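PDB 3RE3: 2-C-methyl-D-erythritol 2,4-cyclodiphosphate synthase from Francisella tularensis subsp. tularensis, which probably catalyses ring closure of 4-diphosphocytidyl-2-C-methyl-D-erythritol 2-phosphate to 2-C-methyl-D-erythritol 2,4-cyclodiphosphate, with release of CMP. Local coordinates for residues Q22-I25 with E30-Y33; V45-L50 with I77-F82; E85-L90 with I125-I130; P113-M118 with I133-T138. All coordinates share one frame; numbering follows the deposited sequence.

In the fold
Contacts 2 and 3 pack helices against one another above the mixed sheet, and contact 4 joins helix 115-126 to its strand 133-138, whereas contact 1 is a remote hairpin, its centre about 30 Å from that of the chain and about 28 Å from the centre of contact 2. Contacts 2 and 3, centres about 12 Å apart, share helix 79-92 and meet where K80 CG lies 4.0 Å from I125 CD1. Contact 4 reaches contact 2 through I135 CD1, 4.2 Å from L46 CD1, and is tied to contact 3 by helix 115-126. The bound pyrophosphate lies beside V45 and H48 of contact 2, probably marking where substrate phosphates sit; the A137 side chain of contact 4 is about 10 Å from a pyrophosphate.

Contact 1: Q22-I25 with E30-Y33; sequences QNII and EIAY
The flat ring of Y33 lies across the I24 side chain, modelled too close to it for the detail to be trusted; over one face, displaced toward the rim, sits a water 3.9 Å above the plane. That water bridges Y33 N and N23 OD1, at distances too short to be exact, just past the I24-I31 pair. With chi1 at 64°, the ring is placed between its own backbone N and carbonyl carbon and reaches back over the other segment, where Y33 OH gives a weak hydrogen bond to Q22 O at 2.7 Å. The second pair of flat groups is the N23 amide and the E30 carboxylate, their planes 59° apart; N23 ND2 donates a nearly straight but weak bond to E30 OE2 at 3.3 Å. Between these flanks I24 and I31 make the antiparallel hydrogen-bonded pair, with I31 N to I24 O at 2.8 Å and I24 N to I31 O at 3.3 Å. I25 and E30 follow as the non-hydrogen-bonded pair, I25 CD1 resting on E30 CB. This two-stranded hairpin of strands 24-26 and 29-31 projects from the chain between strand 6-16 and helix 45-57, and no other protein chain of the assembly covers these segments.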
loop_
_atom_site.group_PDB
_atom_site.type_symbol
_atom_site.label_atom_id
_atom_site.label_comp_id
_atom_site.label_asym_id
_atom_site.label_seq_id
_atom_site.Cartn_x
_atom_site.Cartn_y
_atom_site.Cartn_z
ATOM N N GLN A 22 6.766 1.797 35.674
ATOM C CA GLN A 22 7.285 2.663 36.734
ATOM C C GLN A 22 8.766 2.999 36.570
ATOM O O GLN A 22 9.571 2.154 36.174
ATOM C CB GLN A 22 7.033 2.065 38.128
ATOM C CG GLN A 22 8.138 2.365 39.148
ATOM C CD GLN A 22 7.645 3.069 40.407
ATOM O OE1 GLN A 22 8.443 3.582 41.195
ATOM N NE2 GLN A 22 6.332 3.091 40.603
ATOM N N ASN A 23 9.109 4.244 36.889
ATOM C CA ASN A 23 10.507 4.672 36.992
ATOM C C ASN A 23 11.307 3.772 37.915
ATOM O O ASN A 23 10.771 3.226 38.876
ATOM C CB ASN A 23 10.594 6.095 37.532
ATOM C CG ASN A 23 9.742 7.063 36.751
ATOM O OD1 ASN A 23 9.168 6.708 35.720
ATOM N ND2 ASN A 23 9.660 8.298 37.229
ATOM N N ILE A 24 12.586 3.591 37.619
ATOM C CA ILE A 24 13.409 2.769 38.492
ATOM C C ILE A 24 14.581 3.547 39.048
ATOM O O ILE A 24 15.074 4.479 38.415
ATOM C CB ILE A 24 13.924 1.477 37.802
ATOM C CG1 ILE A 24 15.158 1.758 36.946
ATOM C CG2 ILE A 24 12.821 0.822 37.001
ATOM C CD1 ILE A 24 14.905 2.679 35.817
ATOM N N ILE A 25 15.012 3.159 40.243
ATOM C CA ILE A 25 16.230 3.693 40.814
ATOM C C ILE A 25 17.348 2.704 40.563
ATOM O O ILE A 25 17.156 1.507 40.713
ATOM C CB ILE A 25 16.106 3.858 42.302
ATOM C CG1 ILE A 25 14.677 4.250 42.670
ATOM C CG2 ILE A 25 17.126 4.873 42.794
ATOM C CD1 ILE A 25 14.404 5.701 42.540
ATOM N N GLU A 30 17.314 8.108 40.090
ATOM C CA GLU A 30 16.022 7.785 39.496
ATOM C C GLU A 30 16.050 8.019 37.998
ATOM O O GLU A 30 16.376 9.105 37.536
ATOM C CB GLU A 30 14.905 8.611 40.130
ATOM C CG GLU A 30 13.531 8.283 39.587
ATOM C CD GLU A 30 12.430 9.065 40.276
ATOM O OE1 GLU A 30 12.744 10.071 40.949
ATOM O OE2 GLU A 30 11.249 8.673 40.148
ATOM N N ILE A 31 15.715 6.984 37.244
ATOM C CA ILE A 31 15.775 7.030 35.799
ATOM C C ILE A 31 14.389 6.744 35.265
ATOM O O ILE A 31 13.872 5.648 35.437
ATOM C CB ILE A 31 16.712 5.946 35.247
ATOM C CG1 ILE A 31 18.142 6.137 35.747
ATOM C CG2 ILE A 31 16.684 5.924 33.727
ATOM C CD1 ILE A 31 19.043 4.982 35.352
ATOM N N ALA A 32 13.773 7.725 34.626
ATOM C CA ALA A 32 12.508 7.462 33.969
ATOM C C ALA A 32 12.817 6.757 32.659
ATOM O O ALA A 32 13.759 7.124 31.960
ATOM C CB ALA A 32 11.750 8.753 33.726
ATOM N N TYR A 33 12.043 5.735 32.328
ATOM C CA TYR A 33 12.264 5.058 31.066
ATOM C C TYR A 33 10.973 4.669 30.370
ATOM O O TYR A 33 9.873 4.883 30.884
ATOM C CB TYR A 33 13.079 3.800 31.294
ATOM C CG TYR A 33 12.351 2.807 32.147
ATOM C CD1 TYR A 33 11.396 1.959 31.602
ATOM C CD2 TYR A 33 12.602 2.727 33.505
ATOM C CE1 TYR A 33 10.720 1.051 32.390
ATOM C CE2 TYR A 33 11.940 1.826 34.298
ATOM C CZ TYR A 33 10.997 0.986 33.743
ATOM O OH TYR A 33 10.335 0.087 34.553
HETATM O O HOH W 1 9.898 5.632 33.675
#

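Contact 2: V45-L50 with I77-F82; sequences VLIHAL and IDSKFF. With POP (pyrophosphate 2-), chain E.
I47 carries this contact with its two branches, which both lie against the first turn of helix 79-92. Its CG2 methyl lies 3.7 Å from S79 O and 4.1 Å from S79 OG, while CD1 reaches 4.1 Å from K80 N and also approaches CG of the K80 side chain. The torsion chi1 of -70° sets CG2 anti to the backbone N of I47, and an extended chi2 carries CD1 onward to the next residue of the facing helix. What meets here is a branched aliphatic chain and the polar backbone of a helix start. That start is fixed from within its own segment: D78 occupies the N-cap position, and K80 N donates to D78 OD1 at 3.3 Å in a bond that is nearly straight (171°) yet meets the carboxylate from above, 55° out of its plane. On the facing side I47 N is hydrogen-bonded to D44 OD1, which helps hold the opening turn of helix 45-57. The same turn borders the bound pyrophosphate: its O1 lies over one face of the H48 ring, 3.2 Å from H48 CE1, and its O4 is 3.6 Å from V45 CA, consistent with a pocket for substrate phosphates. Further out, I47 also touches L122 of helix 115-126, against which K80 packs through C121 and I125. Helix 45-57 thus lies between helix 79-92 and the sheet, where V45 and A49 rest on T154 of strand 151-161, and L46 on I104 of strand 96-105.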
loop_
_atom_site.group_PDB
_atom_site.type_symbol
_atom_site.label_atom_id
_atom_site.label_comp_id
_atom_site.label_asym_id
_atom_site.label_seq_id
_atom_site.Cartn_x
_atom_site.Cartn_y
_atom_site.Cartn_z
ATOM N N VAL A 45 3.186 8.885 13.268
ATOM C CA VAL A 45 3.211 7.895 12.200
ATOM C C VAL A 45 2.607 8.429 10.888
ATOM O O VAL A 45 3.098 8.116 9.798
ATOM C CB VAL A 45 2.571 6.549 12.655
ATOM C CG1 VAL A 45 1.078 6.693 12.857
ATOM C CG2 VAL A 45 2.872 5.439 11.683
ATOM N N LEU A 46 1.556 9.238 10.984
ATOM C CA LEU A 46 0.898 9.737 9.778
ATOM C C LEU A 46 1.726 10.809 9.078
ATOM O O LEU A 46 1.971 10.732 7.881
ATOM C CB LEU A 46 -0.518 10.243 10.070
ATOM C CG LEU A 46 -1.313 10.581 8.806
ATOM C CD1 LEU A 46 -2.800 10.756 9.061
ATOM C CD2 LEU A 46 -0.761 11.831 8.184
ATOM N N ILE A 47 2.154 11.815 9.825
ATOM C CA ILE A 47 2.919 12.876 9.210
ATOM C C ILE A 47 4.197 12.284 8.620
ATOM O O ILE A 47 4.727 12.763 7.621
ATOM C CB ILE A 47 3.213 14.009 10.196
ATOM C CG1 ILE A 47 1.916 14.750 10.513
ATOM C CG2 ILE A 47 4.264 14.962 9.631
ATOM C CD1 ILE A 47 2.115 16.078 11.203
ATOM N N HIS A 48 4.688 11.233 9.247
ATOM C CA HIS A 48 5.877 10.563 8.752
ATOM C C HIS A 48 5.621 9.907 7.388
ATOM O O HIS A 48 6.324 10.194 6.419
ATOM C CB HIS A 48 6.370 9.532 9.771
ATOM C CG HIS A 48 7.726 8.980 9.465
ATOM N ND1 HIS A 48 8.742 8.952 10.392
ATOM C CD2 HIS A 48 8.227 8.419 8.338
ATOM C CE1 HIS A 48 9.818 8.408 9.848
ATOM N NE2 HIS A 48 9.530 8.078 8.604
ATOM N N ALA A 49 4.609 9.049 7.301
ATOM C CA ALA A 49 4.302 8.411 6.035
ATOM C C ALA A 49 3.977 9.488 4.978
ATOM O O ALA A 49 4.309 9.355 3.797
ATOM C CB ALA A 49 3.146 7.452 6.203
ATOM N N LEU A 50 3.341 10.568 5.421
ATOM C CA LEU A 50 2.946 11.658 4.535
ATOM C C LEU A 50 4.154 12.367 3.930
ATOM O O LEU A 50 4.201 12.578 2.733
ATOM C CB LEU A 50 2.074 12.656 5.284
ATOM C CG LEU A 50 1.679 13.907 4.524
ATOM C CD1 LEU A 50 0.911 13.524 3.288
ATOM C CD2 LEU A 50 0.832 14.799 5.406
ATOM N N ILE A 77 11.158 17.602 18.054
ATOM C CA ILE A 77 10.389 18.734 17.532
ATOM C C ILE A 77 9.033 18.285 16.986
ATOM O O ILE A 77 8.919 17.222 16.375
ATOM C CB ILE A 77 11.141 19.493 16.415
ATOM C CG1 ILE A 77 12.655 19.401 16.608
ATOM C CG2 ILE A 77 10.683 20.944 16.354
ATOM C CD1 ILE A 77 13.278 18.174 15.982
ATOM N N ASP A 78 8.013 19.115 17.188
ATOM C CA ASP A 78 6.668 18.779 16.746
ATOM C C ASP A 78 6.741 18.374 15.281
ATOM O O ASP A 78 7.344 19.072 14.469
ATOM C CB ASP A 78 5.738 19.984 16.916
ATOM C CG ASP A 78 4.273 19.619 16.766
ATOM O OD1 ASP A 78 3.972 18.567 16.162
ATOM O OD2 ASP A 78 3.418 20.386 17.257
ATOM N N SER A 79 6.152 17.232 14.948
ATOM C CA SER A 79 6.261 16.702 13.595
ATOM C C SER A 79 5.694 17.682 12.563
ATOM O O SER A 79 6.082 17.668 11.394
ATOM C CB SER A 79 5.581 15.337 13.498
ATOM O OG SER A 79 6.478 14.355 13.002
ATOM N N LYS A 80 4.782 18.539 13.011
ATOM C CA LYS A 80 4.228 19.577 12.164
ATOM C C LYS A 80 5.315 20.414 11.499
ATOM O O LYS A 80 5.135 20.888 10.381
ATOM C CB LYS A 80 3.311 20.487 12.969
ATOM C CG LYS A 80 2.038 19.831 13.462
ATOM C CD LYS A 80 1.149 20.873 14.123
ATOM C CE LYS A 80 0.140 20.247 15.076
ATOM N NZ LYS A 80 -0.648 21.268 15.832
ATOM N N PHE A 81 6.420 20.607 12.210
ATOM C CA PHE A 81 7.562 21.348 11.698
ATOM C C PHE A 81 8.074 20.720 10.413
ATOM O O PHE A 81 8.212 21.393 9.390
ATOM C CB PHE A 81 8.686 21.375 12.738
ATOM C CG PHE A 81 10.027 21.760 12.175
ATOM C CD1 PHE A 81 10.434 23.083 12.172
ATOM C CD2 PHE A 81 10.882 20.799 11.655
ATOM C CE1 PHE A 81 11.663 23.442 11.655
ATOM C CE2 PHE A 81 12.113 21.152 11.136
ATOM C CZ PHE A 81 12.503 22.475 11.135
ATOM N N PHE A 82 8.359 19.424 10.480
ATOM C CA PHE A 82 8.885 18.689 9.338
ATOM C C PHE A 82 7.955 18.819 8.149
ATOM O O PHE A 82 8.384 19.067 7.024
ATOM C CB PHE A 82 9.076 17.222 9.697
ATOM C CG PHE A 82 10.061 17.013 10.791
ATOM C CD1 PHE A 82 11.402 16.850 10.504
ATOM C CD2 PHE A 82 9.657 17.014 12.119
ATOM C CE1 PHE A 82 12.325 16.665 11.520
ATOM C CE2 PHE A 82 10.575 16.829 13.141
ATOM C CZ PHE A 82 11.910 16.657 12.840
HETATM P P1 POP E . 9.208 4.721 12.118
HETATM O O1 POP E . 9.693 5.390 10.851
HETATM O O2 POP E . 8.943 3.260 11.832
HETATM O O3 POP E . 10.273 4.841 13.181
HETATM O O POP E . 7.852 5.441 12.627
HETATM P P2 POP E . 7.794 6.567 13.791
HETATM O O4 POP E . 6.475 7.291 13.672
HETATM O O5 POP E . 7.906 5.931 15.159
HETATM O O6 POP E . 8.906 7.576 13.604
#

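Contact 3: E85-L90 with I125-I130; sequences EIKKML and ILEIQI
K87 and L126 bring the two backbones together, their CA atoms 6.0 Å apart, where the side of helix 79-92 passes the C-terminal end of helix 115-126. That end closes with a Schellman motif: E127 leaves the helix with a positive phi of 56°, two bonds running back into the last turn, and the chain then continues as a loop through I128. Residues 85-90 are regular helix throughout, with M89 N bonded to E85 O and L90 N to I86 O.

Nearly all the side-chain contact is made by K87. Its chain leaves with CG anti to the backbone N, then bends at chi2 (63°), which lays the methylenes along the helix end: CG stands 4.1 Å from I125 O, and CE passes 3.5 Å from E127 OE2. The glutamate crosses the lysine at about a right angle, so the carboxylate touches a methylene, while K87 NZ stays 4.5 Å from E127 OE2, too far for a salt bridge. The ammonium probably still gains from this charge and from the negative end of the helix dipole, and it has a long, weak ion pair with D91. Beneath, L90 packs on I97 and Y95, and L126 on I100 of strand 96-105. A water completes the link, accepting from K87 NZ at 2.6 Å and donating to L126 O at 2.7 Å.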
loop_
_atom_site.group_PDB
_atom_site.type_symbol
_atom_site.label_atom_id
_atom_site.label_comp_id
_atom_site.label_asym_id
_atom_site.label_seq_id
_atom_site.Cartn_x
_atom_site.Cartn_y
_atom_site.Cartn_z
ATOM N N GLU A 85 8.555 21.951 6.554
ATOM C CA GLU A 85 9.741 21.983 5.713
ATOM C C GLU A 85 9.481 21.267 4.397
ATOM O O GLU A 85 9.918 21.717 3.348
ATOM C CB GLU A 85 10.955 21.402 6.431
ATOM C CG GLU A 85 11.902 22.466 6.965
ATOM C CD GLU A 85 11.184 23.568 7.732
ATOM O OE1 GLU A 85 11.548 24.750 7.547
ATOM O OE2 GLU A 85 10.262 23.258 8.520
ATOM N N ILE A 86 8.754 20.158 4.453
ATOM C CA ILE A 86 8.370 19.448 3.240
ATOM C C ILE A 86 7.494 20.330 2.336
ATOM O O ILE A 86 7.575 20.254 1.109
ATOM C CB ILE A 86 7.699 18.081 3.564
ATOM C CG1 ILE A 86 8.769 17.006 3.721
ATOM C CG2 ILE A 86 6.739 17.653 2.473
ATOM C CD1 ILE A 86 9.687 17.240 4.900
ATOM N N LYS A 87 6.670 21.181 2.940
ATOM C CA LYS A 87 5.871 22.133 2.169
ATOM C C LYS A 87 6.772 23.093 1.376
ATOM O O LYS A 87 6.506 23.389 0.216
ATOM C CB LYS A 87 4.919 22.895 3.098
ATOM C CG LYS A 87 4.365 24.206 2.545
ATOM C CD LYS A 87 3.518 23.982 1.318
ATOM C CE LYS A 87 2.880 25.270 0.863
ATOM N NZ LYS A 87 2.165 25.081 -0.426
ATOM N N LYS A 88 7.845 23.566 2.004
ATOM C CA LYS A 88 8.802 24.434 1.338
ATOM C C LYS A 88 9.556 23.694 0.233
ATOM O O LYS A 88 9.688 24.201 -0.881
ATOM C CB LYS A 88 9.813 24.999 2.331
ATOM C CG LYS A 88 9.293 26.049 3.305
ATOM C CD LYS A 88 10.459 26.534 4.173
ATOM C CE LYS A 88 10.019 27.059 5.540
ATOM N NZ LYS A 88 11.193 27.487 6.369
HETATM N N MSE A 89 10.077 22.510 0.538
HETATM C CA MSE A 89 10.778 21.723 -0.476
HETATM C C MSE A 89 9.866 21.524 -1.671
HETATM O O MSE A 89 10.283 21.665 -2.816
HETATM C CB MSE A 89 11.225 20.376 0.083
HETATM C CG MSE A 89 12.148 20.510 1.287
HETATM SE SE MSE A 89 12.939 18.832 1.936
HETATM C CE MSE A 89 14.459 19.600 2.901
ATOM N N LEU A 90 8.607 21.221 -1.391
ATOM C CA LEU A 90 7.610 21.090 -2.440
ATOM C C LEU A 90 7.537 22.341 -3.336
ATOM O O LEU A 90 7.475 22.230 -4.563
ATOM C CB LEU A 90 6.250 20.753 -1.829
ATOM C CG LEU A 90 5.067 20.464 -2.748
ATOM C CD1 LEU A 90 5.327 19.266 -3.639
ATOM C CD2 LEU A 90 3.839 20.232 -1.902
ATOM N N ILE A 125 -1.434 23.423 7.341
ATOM C CA ILE A 125 0.019 23.522 7.199
ATOM C C ILE A 125 0.401 23.435 5.726
ATOM O O ILE A 125 1.308 24.120 5.260
ATOM C CB ILE A 125 0.765 22.411 7.945
ATOM C CG1 ILE A 125 0.577 22.564 9.450
ATOM C CG2 ILE A 125 2.248 22.441 7.589
ATOM C CD1 ILE A 125 0.383 21.248 10.158
ATOM N N LEU A 126 -0.303 22.573 5.003
ATOM C CA LEU A 126 0.007 22.290 3.617
ATOM C C LEU A 126 -0.662 23.294 2.692
ATOM O O LEU A 126 -0.368 23.350 1.494
ATOM C CB LEU A 126 -0.443 20.879 3.265
ATOM C CG LEU A 126 0.370 19.744 3.886
ATOM C CD1 LEU A 126 -0.244 18.397 3.535
ATOM C CD2 LEU A 126 1.816 19.831 3.409
ATOM N N GLU A 127 -1.570 24.079 3.260
ATOM C CA GLU A 127 -2.276 25.104 2.510
ATOM C C GLU A 127 -2.986 24.506 1.308
ATOM O O GLU A 127 -2.791 24.945 0.180
ATOM C CB GLU A 127 -1.299 26.186 2.082
ATOM C CG GLU A 127 -0.595 26.817 3.253
ATOM C CD GLU A 127 0.593 27.632 2.831
ATOM O OE1 GLU A 127 0.430 28.509 1.947
ATOM O OE2 GLU A 127 1.690 27.378 3.379
ATOM N N ILE A 128 -3.782 23.475 1.563
ATOM C CA ILE A 128 -4.699 22.932 0.575
ATOM C C ILE A 128 -6.076 22.871 1.217
ATOM O O ILE A 128 -6.240 23.168 2.399
ATOM C CB ILE A 128 -4.333 21.503 0.192
ATOM C CG1 ILE A 128 -4.476 20.595 1.424
ATOM C CG2 ILE A 128 -2.941 21.436 -0.384
ATOM C CD1 ILE A 128 -3.332 19.635 1.633
ATOM N N GLN A 129 -7.058 22.445 0.440
ATOM C CA GLN A 129 -8.402 22.267 0.962
ATOM C C GLN A 129 -8.503 20.979 1.777
ATOM O O GLN A 129 -7.844 19.979 1.480
ATOM C CB GLN A 129 -9.417 22.252 -0.184
ATOM C CG GLN A 129 -9.515 23.567 -0.920
ATOM C CD GLN A 129 -9.635 24.737 0.039
ATOM O OE1 GLN A 129 -10.650 24.892 0.726
ATOM N NE2 GLN A 129 -8.588 25.560 0.106
ATOM N N ILE A 130 -9.330 21.008 2.810
ATOM C CA ILE A 130 -9.587 19.806 3.581
ATOM C C ILE A 130 -10.006 18.678 2.644
ATOM O O ILE A 130 -9.678 17.508 2.870
ATOM C CB ILE A 130 -10.664 20.041 4.653
ATOM C CG1 ILE A 130 -10.060 20.794 5.832
ATOM C CG2 ILE A 130 -11.227 18.738 5.159
ATOM C CD1 ILE A 130 -11.097 21.362 6.777
HETATM O O HOH W 2 1.052 22.719 -0.731
#

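Contact 4: P113-M118 with I133-T138; sequences PHIEKM and INIKAT
I115, in the first turn of helix 115-126, packs onto I135 of strand 133-138, the helix-to-strand face of a beta-alpha-beta unit whose other strand, 96-105, runs parallel beside 133-138. From CB, which points at the strand, the side chain divides. The CG2 branch, anti to the backbone N, drops onto the strand backbone, 3.5 Å from I135 O and 4.1 Å from I135 CB. The other branch starts at CG1, 4.0 Å from I135 CG2, and extends to CD1, which ends 4.2 Å from A137 CB and also nears I135 O. The two isoleucines slide past each other in opposite directions, so the I115 chain leads along the strand toward A137 while the I135 chain runs the other way, toward M118.

I135 and A137 face the helix; the intervening K136, like N134 before it, turns its CB to the other side of the sheet. There K136 NZ forms a salt bridge with D101 and a hydrogen bond to H10 O of a neighbouring subunit, and N134 OD1 accepts from G61 N of that subunit. The face turned from the helix thus combines bonds to strand 96-105 of the same chain with contacts to the neighbouring subunit; strand 133-138 is outermost in this chain's sheet. On the helix side I104 adds to the apolar layer through contacts with I135 and M118. M118, a selenomethionine one turn on from I115, covers the end of I135. Its outer chain, extended beyond CG, leads away from the strand, leaving M118 CB to touch I135 CD1 at 3.5 Å.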
loop_
_atom_site.group_PDB
_atom_site.type_symbol
_atom_site.label_atom_id
_atom_site.label_comp_id
_atom_site.label_asym_id
_atom_site.label_seq_id
_atom_site.Cartn_x
_atom_site.Cartn_y
_atom_site.Cartn_z
ATOM N N PRO A 113 -12.954 9.922 16.328
ATOM C CA PRO A 113 -13.178 11.257 16.889
ATOM C C PRO A 113 -12.138 12.303 16.470
ATOM O O PRO A 113 -12.465 13.491 16.439
ATOM C CB PRO A 113 -13.073 11.027 18.407
ATOM C CG PRO A 113 -13.243 9.584 18.604
ATOM C CD PRO A 113 -12.696 8.925 17.378
ATOM N N HIS A 114 -10.903 11.880 16.204
ATOM C CA HIS A 114 -9.805 12.819 15.951
ATOM C C HIS A 114 -9.449 13.107 14.480
ATOM O O HIS A 114 -8.604 13.954 14.200
ATOM C CB HIS A 114 -8.571 12.375 16.733
ATOM C CG HIS A 114 -8.894 11.832 18.094
ATOM N ND1 HIS A 114 -9.113 12.640 19.189
ATOM C CD2 HIS A 114 -9.066 10.559 18.525
ATOM C CE1 HIS A 114 -9.402 11.890 20.237
ATOM N NE2 HIS A 114 -9.379 10.624 19.861
ATOM N N ILE A 115 -10.115 12.430 13.555
ATOM C CA ILE A 115 -9.731 12.458 12.149
ATOM C C ILE A 115 -9.933 13.832 11.487
ATOM O O ILE A 115 -9.042 14.348 10.805
ATOM C CB ILE A 115 -10.466 11.342 11.372
ATOM C CG1 ILE A 115 -9.672 10.044 11.465
ATOM C CG2 ILE A 115 -10.712 11.715 9.900
ATOM C CD1 ILE A 115 -10.487 8.823 11.094
ATOM N N GLU A 116 -11.102 14.424 11.700
ATOM C CA GLU A 116 -11.375 15.745 11.160
ATOM C C GLU A 116 -10.390 16.781 11.702
ATOM O O GLU A 116 -9.963 17.684 10.991
ATOM C CB GLU A 116 -12.820 16.146 11.445
ATOM C CG GLU A 116 -13.830 15.188 10.835
ATOM C CD GLU A 116 -13.575 14.917 9.358
ATOM O OE1 GLU A 116 -13.388 15.891 8.585
ATOM O OE2 GLU A 116 -13.561 13.722 8.976
ATOM N N LYS A 117 -10.016 16.642 12.960
ATOM C CA LYS A 117 -9.010 17.516 13.509
ATOM C C LYS A 117 -7.714 17.353 12.742
ATOM O O LYS A 117 -7.061 18.341 12.424
ATOM C CB LYS A 117 -8.796 17.257 15.003
ATOM C CG LYS A 117 -9.775 17.980 15.896
ATOM C CD LYS A 117 -9.492 17.740 17.369
ATOM C CE LYS A 117 -9.858 16.316 17.797
ATOM N NZ LYS A 117 -9.435 16.016 19.203
HETATM N N MSE A 118 -7.347 16.106 12.450
HETATM C CA MSE A 118 -6.123 15.837 11.709
HETATM C C MSE A 118 -6.176 16.478 10.323
HETATM O O MSE A 118 -5.188 17.042 9.854
HETATM C CB MSE A 118 -5.887 14.344 11.544
HETATM C CG MSE A 118 -5.694 13.572 12.834
HETATM SE SE MSE A 118 -5.522 11.658 12.385
HETATM C CE MSE A 118 -5.487 10.912 14.194
ATOM N N ILE A 133 -7.316 16.360 1.223
ATOM C CA ILE A 133 -6.637 15.335 2.037
ATOM C C ILE A 133 -7.570 14.415 2.824
ATOM O O ILE A 133 -8.232 14.826 3.767
ATOM C CB ILE A 133 -5.573 15.909 2.998
ATOM C CG1 ILE A 133 -5.150 14.818 3.979
ATOM C CG2 ILE A 133 -6.101 17.118 3.764
ATOM C CD1 ILE A 133 -3.828 15.101 4.678
ATOM N N ASN A 134 -7.586 13.152 2.438
ATOM C CA ASN A 134 -8.495 12.190 3.020
ATOM C C ASN A 134 -7.747 11.321 4.008
ATOM O O ASN A 134 -6.635 10.870 3.731
ATOM C CB ASN A 134 -9.082 11.318 1.917
ATOM C CG ASN A 134 -10.326 10.621 2.344
ATOM O OD1 ASN A 134 -11.414 11.189 2.281
ATOM N ND2 ASN A 134 -10.184 9.377 2.797
ATOM N N ILE A 135 -8.369 11.088 5.160
ATOM C CA ILE A 135 -7.807 10.244 6.209
ATOM C C ILE A 135 -8.867 9.254 6.630
ATOM O O ILE A 135 -9.920 9.644 7.148
ATOM C CB ILE A 135 -7.455 11.067 7.465
ATOM C CG1 ILE A 135 -6.396 12.136 7.168
ATOM C CG2 ILE A 135 -6.988 10.166 8.552
ATOM C CD1 ILE A 135 -6.185 13.096 8.328
ATOM N N LYS A 136 -8.598 7.971 6.414
ATOM C CA LYS A 136 -9.503 6.927 6.898
ATOM C C LYS A 136 -8.779 5.957 7.841
ATOM O O LYS A 136 -7.562 5.830 7.791
ATOM C CB LYS A 136 -10.150 6.176 5.733
ATOM C CG LYS A 136 -9.162 5.703 4.696
ATOM C CD LYS A 136 -9.863 5.064 3.531
ATOM C CE LYS A 136 -9.392 5.685 2.252
ATOM N NZ LYS A 136 -7.914 5.880 2.300
ATOM N N ALA A 137 -9.527 5.281 8.704
ATOM C CA ALA A 137 -8.909 4.328 9.634
ATOM C C ALA A 137 -9.557 2.954 9.528
ATOM O O ALA A 137 -10.784 2.842 9.553
ATOM C CB ALA A 137 -8.985 4.849 11.055
ATOM N N THR A 138 -8.741 1.912 9.395
ATOM C CA THR A 138 -9.266 0.545 9.415
ATOM C C THR A 138 -8.532 -0.322 10.459
ATOM O O THR A 138 -7.585 0.125 11.103
ATOM C CB THR A 138 -9.211 -0.116 8.003
ATOM O OG1 THR A 138 -10.036 -1.294 7.961
ATOM C CG2 THR A 138 -7.782 -0.462 7.601
#